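Local atomic coordinates of VMB-1 (Vibrio alginolyticus, PDB entry 6JV4), a protein that probably hydrolyses beta-lactam antibiotics to substituted beta-amino acids, as a zinc-dependent subclass B1 metallo-beta-lactamase. Residues E7-L12 and T61-E66; E48-D53 and F128-G133; Y102-T107 and D121-N126. One frame throughout, in Å; residues are numbered along the deposited sequence.

Interaction 2 sits between the other two, its centre 20 Å from that of interaction 1 and 14 Å from that of interaction 3, and touches both. On the helix side Ile65 CG1 packs at 3.7 Å against Met51 CE, where helix 58-70 lies on strand 48-52. On the other side Phe130 CE1 meets Tyr102 CD2 at 3.8 Å, between the two sheets. Interactions 1 and 3 stay about 13 Å apart at their nearest atoms. None of the three supplies a zinc ligand. The side chains of Ile52 and Thr104 each lie about 13 Å from a bound zinc, and that of Thr104 is about 8 Å from the zinc ligand His82.

Interaction 1 (E7-L12 and T61-E66); sequences EGTKEL and TKQLIE
The flat amide of Gln63 meets Thr9 on one side of its plane and Glu11 at its nitrogen edge. Thr9 CG2 lies beneath the amide carbon, 3.7 Å from Gln63 CD, and Thr9 OG1 stands on that same side. Leu12 CB lies close to the amide plane, 3.5 Å from Gln63 OE1. At the other end of the amide, Gln63 NE2 donates to Glu11 OE1 over 2.8 Å. The bond is almost straight, and the acceptor lies in the amide plane. Seen from the carboxylate it is less regular: the nitrogen arrives on the anti side of OE1, somewhat out of plane, and the two flat groups are turned 62° against each other.

Thr9 OG1 donates to Gln63 OE1 over 2.7 Å, approaching from 40° out of the carbonyl plane rather than along a lone pair. The same hydroxyl accepts from Glu11 N and from Leu12 N, both at 2.9 Å, which makes an ST turn and an ST motif of residues 9 to 12. Its chi1 of 74° sets OG1 between the backbone N and the carbonyl carbon, facing those amides. Below the polar layer Leu12 CD2 rests 3.8 Å from Leu64 CB, and both leucines also touch His24 of strand 21-30. The contact thus ties the loop leading into strand 13-16 to the middle of helix 58-70, away from the zinc site.

Three bonds grip the threonine oxygen, and two of them bring hydrogens from the backbone, so its own proton is directed to Gln63. That leaves the amide one consistent orientation, with the carbonyl to the hydroxyl and the NH2 to the carboxylate, whose negative charge would probably strengthen the second bond.

Interaction 2 (E48-D53 and F128-G133); sequences EAHMID and FEFIDG
His50 on strand 48-52 meets Phe130 and Ile131 between the two central sheets of the alpha-beta/beta-alpha metallo-beta-lactamase sandwich. Segment 128-133 reaches inward at a classic beta bulge, where Phe130 and Ile131 both face Ala135 and the chain turns a corner at Phe130.

Ile131 CD1 makes the CH-pi contact, 3.8 Å from the centroid of the His50 ring, and approaches His50 CD2 to 3.5 Å. Ile131 CG1 lies over the same face, 3.9 Å above the plane. A chi1 of -46° carries CG1 beside the backbone N of Ile131, which aims this branch at the ring.

The aromatic contact is an offset edge-to-face pair: the edge of His50 points toward the face of Phe130, with centroids 5.7 Å apart and planes at 75°. A hydrogen bond between His50 ND1 and Ser77 OG of the neighbouring strand 74-79 helps to set the rotation of the imidazole.

Purely apolar packing is looser. Ile52 CG1 reaches Phe130 CE2 at 4.3 Å, while Leu41 and Val43 of strand 36-45 touch Ile52 as well. No hydrogen bond joins the two segments, and the phenyl tip, Phe130 CZ, stops 3.9 Å from Met51 O.

Interaction 3 (Y102-T107 and D121-N126); sequences YATSLT and DEISSN
Ala103 O is approached by two groups of the neighbouring strand. Ile123 N donates to it over 2.8 Å in a nearly straight bond, and Glu122 CA adds a weaker CA-H...O contact at 3.3 Å. Ala103 N bonds to the same neighbouring strand, donating to Asp121 O over 3.3 Å. Ser105 N then continues the series, giving its hydrogen to Ile123 O at 3.1 Å. Alternate bonding of this kind, with Tyr102 beside Asp121, Ala103 beside Glu122 and Thr104 beside Ile123, is that of parallel strands. Their short axes diverge by 38°.

On the face bearing Tyr102, the methylene of Asp121 lies over the phenol ring, its CB 3.5 Å from Tyr102 CE1 and displaced toward the rim. Ile123 sits at the edge of that ring and extends CD1 to the Tyr102 CB. On the opposite face Glu122 runs out extended, CG anti to the backbone N (chi1 -173°). This lays its carboxyl carbon CD 3.5 Å from Ser105 CA, at the start of helix 105-113. Glu122 OE1 is hydrogen-bonded to Asn108 ND2 and also receives a water that bridges to Ser105 O. The helix start would probably favour the negative charge there.

Thr104 is the N-cap of that helix: its OG1 accepts from Thr107 N at 3.0 Å, which closes the first turn just as the strand ends.

Strand 100-104, helix 105-113 and strand 121-123 form a beta-alpha-beta crossover. Strand 121-123 is the outermost strand of its sheet within the chain, while on the other flank Tyr102 bonds through its backbone to Ala78 and Val80, alongside strand 74-79.

Interaction 1 (E7-L12 and T61-E66)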
loop_
_atom_site.group_PDB
_atom_site.type_symbol
_atom_site.label_atom_id
_atom_site.label_comp_id
_atom_site.label_asym_id
_atom_site.label_seq_id
_atom_site.Cartn_x
_atom_site.Cartn_y
_atom_site.Cartn_z
ATOM N N GLU A 7 -8.891 14.444 -15.767
ATOM C CA GLU A 7 -7.547 14.990 -15.351
ATOM C C GLU A 7 -7.392 15.007 -13.808
ATOM O O GLU A 7 -6.305 15.428 -13.328
ATOM C CB GLU A 7 -7.316 16.370 -15.982
ATOM C CG GLU A 7 -8.260 17.469 -15.500
ATOM C CD GLU A 7 -7.987 18.847 -16.090
ATOM O OE1 GLU A 7 -6.903 19.411 -15.818
ATOM O OE2 GLU A 7 -8.852 19.356 -16.831
ATOM N N GLY A 8 -8.393 14.534 -13.056
ATOM C CA GLY A 8 -8.370 14.413 -11.577
ATOM C C GLY A 8 -8.679 15.735 -10.866
ATOM O O GLY A 8 -9.145 16.685 -11.517
ATOM N N THR A 9 -8.374 15.833 -9.580
ATOM C CA THR A 9 -8.492 17.071 -8.775
ATOM C C THR A 9 -7.089 17.580 -8.444
ATOM O O THR A 9 -6.135 17.003 -8.887
ATOM C CB THR A 9 -9.308 16.843 -7.515
ATOM O OG1 THR A 9 -8.464 16.112 -6.643
ATOM C CG2 THR A 9 -10.622 16.113 -7.739
ATOM N N LYS A 10 -6.974 18.618 -7.636
ATOM C CA LYS A 10 -5.646 19.084 -7.176
ATOM C C LYS A 10 -5.110 18.120 -6.130
ATOM O O LYS A 10 -3.895 18.167 -5.878
ATOM C CB LYS A 10 -5.714 20.462 -6.512
ATOM C CG LYS A 10 -6.156 21.581 -7.448
ATOM C CD LYS A 10 -5.331 21.632 -8.695
ATOM C CE LYS A 10 -5.464 22.949 -9.429
ATOM N NZ LYS A 10 -5.286 22.702 -10.874
ATOM N N GLU A 11 -5.949 17.231 -5.600
ATOM C CA GLU A 11 -5.520 16.335 -4.489
ATOM C C GLU A 11 -5.456 14.878 -4.962
ATOM O O GLU A 11 -4.792 14.105 -4.266
ATOM C CB GLU A 11 -6.460 16.408 -3.290
ATOM C CG GLU A 11 -6.519 17.780 -2.621
ATOM C CD GLU A 11 -7.280 18.851 -3.393
ATOM O OE1 GLU A 11 -8.258 18.525 -4.054
ATOM O OE2 GLU A 11 -6.860 20.060 -3.306
ATOM N N LEU A 12 -6.153 14.501 -6.028
ATOM C CA LEU A 12 -6.316 13.054 -6.358
ATOM C C LEU A 12 -6.293 12.855 -7.862
ATOM O O LEU A 12 -6.996 13.594 -8.576
ATOM C CB LEU A 12 -7.650 12.573 -5.784
ATOM C CG LEU A 12 -8.026 11.115 -6.090
ATOM C CD1 LEU A 12 -7.096 10.188 -5.368
ATOM C CD2 LEU A 12 -9.443 10.831 -5.644
ATOM N N THR A 61 -9.209 11.435 -0.047
ATOM C CA THR A 61 -9.997 10.248 0.376
ATOM C C THR A 61 -11.498 10.530 0.183
ATOM O O THR A 61 -12.250 9.685 -0.379
ATOM C CB THR A 61 -9.660 9.815 1.801
ATOM O OG1 THR A 61 -8.239 9.602 1.866
ATOM C CG2 THR A 61 -10.446 8.600 2.215
ATOM N N LYS A 62 -11.934 11.723 0.563
ATOM C CA LYS A 62 -13.365 12.079 0.372
ATOM C C LYS A 62 -13.690 12.096 -1.124
ATOM O O LYS A 62 -14.754 11.553 -1.522
ATOM C CB LYS A 62 -13.650 13.443 1.005
ATOM C CG LYS A 62 -13.683 13.402 2.514
ATOM C CD LYS A 62 -14.002 14.744 3.142
ATOM C CE LYS A 62 -14.075 14.621 4.643
ATOM N NZ LYS A 62 -14.583 15.865 5.268
ATOM N N GLN A 63 -12.795 12.633 -1.955
ATOM C CA GLN A 63 -13.009 12.681 -3.427
ATOM C C GLN A 63 -13.045 11.251 -3.987
ATOM O O GLN A 63 -13.881 10.954 -4.888
ATOM C CB GLN A 63 -11.932 13.503 -4.108
ATOM C CG GLN A 63 -12.029 14.993 -3.771
ATOM C CD GLN A 63 -10.709 15.685 -4.023
ATOM O OE1 GLN A 63 -9.779 15.107 -4.571
ATOM N NE2 GLN A 63 -10.606 16.963 -3.647
ATOM N N LEU A 64 -12.190 10.374 -3.448
ATOM C CA LEU A 64 -12.149 8.973 -3.931
ATOM C C LEU A 64 -13.477 8.286 -3.579
ATOM O O LEU A 64 -14.013 7.556 -4.445
ATOM C CB LEU A 64 -10.970 8.234 -3.300
ATOM C CG LEU A 64 -10.792 6.797 -3.799
ATOM C CD1 LEU A 64 -10.676 6.742 -5.314
ATOM C CD2 LEU A 64 -9.588 6.140 -3.128
ATOM N N ILE A 65 -13.977 8.474 -2.370
ATOM C CA ILE A 65 -15.285 7.878 -1.947
ATOM C C ILE A 65 -16.391 8.407 -2.868
ATOM O O ILE A 65 -17.224 7.592 -3.357
ATOM C CB ILE A 65 -15.546 8.169 -0.471
ATOM C CG1 ILE A 65 -14.615 7.328 0.409
ATOM C CG2 ILE A 65 -17.011 7.959 -0.080
ATOM C CD1 ILE A 65 -14.526 7.832 1.804
ATOM N N GLU A 66 -16.380 9.696 -3.186
ATOM C CA GLU A 66 -17.406 10.290 -4.104
ATOM C C GLU A 66 -17.314 9.600 -5.464
ATOM O O GLU A 66 -18.368 9.251 -6.050
ATOM C CB GLU A 66 -17.228 11.810 -4.252
ATOM C CG GLU A 66 -17.635 12.591 -3.024
ATOM C CD GLU A 66 -17.032 13.987 -2.864
ATOM O OE1 GLU A 66 -17.064 14.515 -1.705
ATOM O OE2 GLU A 66 -16.522 14.558 -3.883
#

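Interaction 2 (E48-D53 and F128-G133)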
loop_
_atom_site.group_PDB
_atom_site.type_symbol
_atom_site.label_atom_id
_atom_site.label_comp_id
_atom_site.label_asym_id
_atom_site.label_seq_id
_atom_site.Cartn_x
_atom_site.Cartn_y
_atom_site.Cartn_z
ATOM N N GLU A 48 -19.094 -4.055 -5.275
ATOM C CA GLU A 48 -18.376 -3.630 -4.053
ATOM C C GLU A 48 -16.986 -3.133 -4.462
ATOM O O GLU A 48 -16.366 -3.691 -5.365
ATOM C CB GLU A 48 -18.307 -4.768 -3.047
ATOM C CG GLU A 48 -19.689 -5.284 -2.664
ATOM C CD GLU A 48 -19.637 -6.438 -1.683
ATOM O OE1 GLU A 48 -18.664 -7.222 -1.721
ATOM O OE2 GLU A 48 -20.598 -6.560 -0.906
ATOM N N ALA A 49 -16.536 -2.079 -3.811
ATOM C CA ALA A 49 -15.178 -1.550 -4.024
ATOM C C ALA A 49 -14.427 -1.613 -2.709
ATOM O O ALA A 49 -15.031 -1.529 -1.611
ATOM C CB ALA A 49 -15.219 -0.120 -4.501
ATOM N N HIS A 50 -13.103 -1.655 -2.848
ATOM C CA HIS A 50 -12.201 -1.814 -1.700
ATOM C C HIS A 50 -10.980 -0.949 -1.923
ATOM O O HIS A 50 -10.516 -0.876 -3.069
ATOM C CB HIS A 50 -11.819 -3.272 -1.567
ATOM C CG HIS A 50 -12.983 -4.194 -1.447
ATOM N ND1 HIS A 50 -13.451 -4.599 -0.222
ATOM C CD2 HIS A 50 -13.730 -4.826 -2.379
ATOM C CE1 HIS A 50 -14.451 -5.460 -0.413
ATOM N NE2 HIS A 50 -14.627 -5.618 -1.710
ATOM N N MET A 51 -10.512 -0.281 -0.889
ATOM C CA MET A 51 -9.261 0.516 -0.979
ATOM C C MET A 51 -8.084 -0.293 -0.466
ATOM O O MET A 51 -8.204 -0.964 0.594
ATOM C CB MET A 51 -9.348 1.807 -0.158
ATOM C CG MET A 51 -10.323 2.749 -0.666
ATOM S SD MET A 51 -10.155 4.274 0.361
ATOM C CE MET A 51 -11.761 4.958 -0.013
ATOM N N ILE A 52 -6.942 -0.146 -1.127
ATOM C CA ILE A 52 -5.625 -0.577 -0.636
ATOM C C ILE A 52 -4.832 0.715 -0.417
ATOM O O ILE A 52 -4.513 1.352 -1.420
ATOM C CB ILE A 52 -4.955 -1.563 -1.611
ATOM C CG1 ILE A 52 -5.814 -2.830 -1.786
ATOM C CG2 ILE A 52 -3.554 -1.877 -1.123
ATOM C CD1 ILE A 52 -5.269 -3.736 -2.846
ATOM N N ASP A 53 -4.665 1.085 0.849
ATOM C CA ASP A 53 -4.147 2.390 1.316
ATOM C C ASP A 53 -5.214 3.470 1.059
ATOM O O ASP A 53 -6.002 3.378 0.112
ATOM C CB ASP A 53 -2.773 2.733 0.758
ATOM C CG ASP A 53 -1.620 1.895 1.310
ATOM O OD1 ASP A 53 -1.865 0.987 2.196
ATOM O OD2 ASP A 53 -0.451 2.258 0.968
ATOM N N PHE A 128 -3.734 -13.544 4.503
ATOM C CA PHE A 128 -5.127 -13.158 4.813
ATOM C C PHE A 128 -5.844 -12.872 3.497
ATOM O O PHE A 128 -5.349 -12.089 2.647
ATOM C CB PHE A 128 -5.177 -11.958 5.770
ATOM C CG PHE A 128 -6.571 -11.485 6.085
ATOM C CD1 PHE A 128 -7.320 -12.142 7.051
ATOM C CD2 PHE A 128 -7.153 -10.401 5.457
ATOM C CE1 PHE A 128 -8.616 -11.737 7.358
ATOM C CE2 PHE A 128 -8.435 -9.970 5.800
ATOM C CZ PHE A 128 -9.185 -10.679 6.707
ATOM N N GLU A 129 -7.024 -13.476 3.334
ATOM C CA GLU A 129 -7.879 -13.200 2.168
ATOM C C GLU A 129 -8.662 -11.930 2.428
ATOM O O GLU A 129 -9.666 -11.941 3.170
ATOM C CB GLU A 129 -8.793 -14.396 1.860
ATOM C CG GLU A 129 -8.087 -15.510 1.144
ATOM C CD GLU A 129 -7.657 -15.160 -0.276
ATOM O OE1 GLU A 129 -8.517 -15.191 -1.241
ATOM O OE2 GLU A 129 -6.468 -14.859 -0.420
ATOM N N PHE A 130 -8.164 -10.806 1.935
ATOM C CA PHE A 130 -8.831 -9.498 2.132
ATOM C C PHE A 130 -10.125 -9.426 1.289
ATOM O O PHE A 130 -11.149 -8.883 1.742
ATOM C CB PHE A 130 -7.829 -8.391 1.818
ATOM C CG PHE A 130 -8.458 -7.035 1.717
ATOM C CD1 PHE A 130 -9.140 -6.501 2.808
ATOM C CD2 PHE A 130 -8.242 -6.232 0.608
ATOM C CE1 PHE A 130 -9.712 -5.242 2.721
ATOM C CE2 PHE A 130 -8.796 -4.970 0.537
ATOM C CZ PHE A 130 -9.520 -4.465 1.598
ATOM N N ILE A 131 -10.075 -9.903 0.056
ATOM C CA ILE A 131 -11.263 -10.054 -0.819
ATOM C C ILE A 131 -11.206 -11.488 -1.340
ATOM O O ILE A 131 -10.263 -11.846 -2.053
ATOM C CB ILE A 131 -11.312 -9.033 -1.976
ATOM C CG1 ILE A 131 -10.999 -7.598 -1.525
ATOM C CG2 ILE A 131 -12.662 -9.128 -2.698
ATOM C CD1 ILE A 131 -10.723 -6.614 -2.657
ATOM N N ASP A 132 -12.205 -12.294 -1.005
ATOM C CA ASP A 132 -12.195 -13.747 -1.334
ATOM C C ASP A 132 -11.966 -13.957 -2.835
ATOM O O ASP A 132 -12.784 -13.494 -3.629
ATOM C CB ASP A 132 -13.486 -14.416 -0.846
ATOM C CG ASP A 132 -13.533 -14.570 0.669
ATOM O OD1 ASP A 132 -12.443 -14.560 1.319
ATOM O OD2 ASP A 132 -14.653 -14.720 1.209
ATOM N N GLY A 133 -10.857 -14.613 -3.187
ATOM C CA GLY A 133 -10.480 -14.973 -4.569
ATOM C C GLY A 133 -9.896 -13.807 -5.359
ATOM O O GLY A 133 -9.671 -13.975 -6.588
#

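Interaction 3 (Y102-T107 and D121-N126)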
loop_
_atom_site.group_PDB
_atom_site.type_symbol
_atom_site.label_atom_id
_atom_site.label_comp_id
_atom_site.label_asym_id
_atom_site.label_seq_id
_atom_site.Cartn_x
_atom_site.Cartn_y
_atom_site.Cartn_z
ATOM N N TYR A 102 -8.957 -2.643 7.722
ATOM C CA TYR A 102 -8.172 -3.828 8.090
ATOM C C TYR A 102 -6.708 -3.450 8.228
ATOM O O TYR A 102 -6.213 -2.699 7.399
ATOM C CB TYR A 102 -8.253 -4.885 7.001
ATOM C CG TYR A 102 -9.568 -5.621 6.966
ATOM C CD1 TYR A 102 -9.718 -6.828 7.633
ATOM C CD2 TYR A 102 -10.662 -5.057 6.368
ATOM C CE1 TYR A 102 -10.938 -7.489 7.643
ATOM C CE2 TYR A 102 -11.889 -5.706 6.361
ATOM C CZ TYR A 102 -12.012 -6.935 6.982
ATOM O OH TYR A 102 -13.218 -7.556 6.932
ATOM N N ALA A 103 -6.082 -3.926 9.289
ATOM C CA ALA A 103 -4.641 -3.727 9.532
ATOM C C ALA A 103 -4.151 -4.941 10.279
ATOM O O ALA A 103 -4.948 -5.530 11.053
ATOM C CB ALA A 103 -4.364 -2.450 10.293
ATOM N N THR A 104 -2.874 -5.266 10.145
ATOM C CA THR A 104 -2.320 -6.356 10.951
ATOM C C THR A 104 -2.195 -5.918 12.411
ATOM O O THR A 104 -2.217 -4.710 12.745
ATOM C CB THR A 104 -0.968 -6.877 10.463
ATOM O OG1 THR A 104 -0.000 -5.876 10.797
ATOM C CG2 THR A 104 -0.933 -7.198 8.987
ATOM N N SER A 105 -2.035 -6.925 13.265
ATOM C CA SER A 105 -1.731 -6.739 14.706
ATOM C C SER A 105 -0.493 -5.862 14.882
ATOM O O SER A 105 -0.431 -5.080 15.865
ATOM C CB SER A 105 -1.581 -8.090 15.397
ATOM O OG SER A 105 -0.571 -8.893 14.807
ATOM N N LEU A 106 0.513 -6.027 14.044
ATOM C CA LEU A 106 1.722 -5.189 14.136
ATOM C C LEU A 106 1.394 -3.756 13.720
ATOM O O LEU A 106 1.916 -2.799 14.373
ATOM C CB LEU A 106 2.845 -5.736 13.248
ATOM C CG LEU A 106 3.521 -7.038 13.655
ATOM C CD1 LEU A 106 4.551 -7.446 12.608
ATOM C CD2 LEU A 106 4.164 -6.876 15.044
ATOM N N THR A 107 0.641 -3.551 12.653
ATOM C CA THR A 107 0.296 -2.177 12.256
ATOM C C THR A 107 -0.462 -1.509 13.432
ATOM O O THR A 107 -0.204 -0.326 13.765
ATOM C CB THR A 107 -0.468 -2.151 10.931
ATOM O OG1 THR A 107 0.399 -2.654 9.913
ATOM C CG2 THR A 107 -0.977 -0.766 10.624
ATOM N N ASP A 121 -10.939 -3.886 12.082
ATOM C CA ASP A 121 -10.770 -5.327 11.888
ATOM C C ASP A 121 -9.269 -5.642 11.852
ATOM O O ASP A 121 -8.543 -4.902 11.178
ATOM C CB ASP A 121 -11.467 -5.764 10.601
ATOM C CG ASP A 121 -12.980 -5.658 10.777
ATOM O OD1 ASP A 121 -13.496 -4.558 10.744
ATOM O OD2 ASP A 121 -13.565 -6.672 11.104
ATOM N N GLU A 122 -8.836 -6.612 12.661
ATOM C CA GLU A 122 -7.385 -6.892 12.800
ATOM C C GLU A 122 -7.035 -8.159 12.042
ATOM O O GLU A 122 -7.721 -9.219 12.215
ATOM C CB GLU A 122 -6.990 -6.985 14.268
ATOM C CG GLU A 122 -5.497 -7.091 14.472
ATOM C CD GLU A 122 -5.078 -6.668 15.885
ATOM O OE1 GLU A 122 -4.831 -5.474 16.127
ATOM O OE2 GLU A 122 -5.044 -7.560 16.742
ATOM N N ILE A 123 -5.990 -8.094 11.238
ATOM C CA ILE A 123 -5.460 -9.299 10.571
ATOM C C ILE A 123 -4.491 -9.965 11.534
ATOM O O ILE A 123 -3.506 -9.314 11.936
ATOM C CB ILE A 123 -4.807 -8.905 9.248
ATOM C CG1 ILE A 123 -5.838 -8.311 8.312
ATOM C CG2 ILE A 123 -4.016 -10.051 8.645
ATOM C CD1 ILE A 123 -5.212 -7.616 7.091
ATOM N N SER A 124 -4.731 -11.233 11.862
ATOM C CA SER A 124 -3.950 -11.903 12.920
ATOM C C SER A 124 -3.195 -13.100 12.335
ATOM O O SER A 124 -2.888 -14.059 13.067
ATOM C CB SER A 124 -4.875 -12.275 14.072
ATOM O OG SER A 124 -5.929 -13.064 13.570
ATOM N N SER A 125 -2.860 -13.075 11.054
ATOM C CA SER A 125 -2.088 -14.135 10.378
ATOM C C SER A 125 -1.165 -13.525 9.333
ATOM O O SER A 125 -1.363 -12.365 8.937
ATOM C CB SER A 125 -3.009 -15.185 9.767
ATOM O OG SER A 125 -4.007 -14.533 9.024
ATOM N N ASN A 126 -0.170 -14.287 8.930
ATOM C CA ASN A 126 0.808 -13.820 7.916
ATOM C C ASN A 126 0.193 -13.762 6.521
ATOM O O ASN A 126 0.725 -13.009 5.709
ATOM C CB ASN A 126 2.052 -14.688 7.876
ATOM C CG ASN A 126 2.826 -14.585 9.163
ATOM O OD1 ASN A 126 2.949 -13.482 9.715
ATOM N ND2 ASN A 126 3.415 -15.704 9.561
HETATM O O HOH W 1 -2.211 -5.025 17.911
#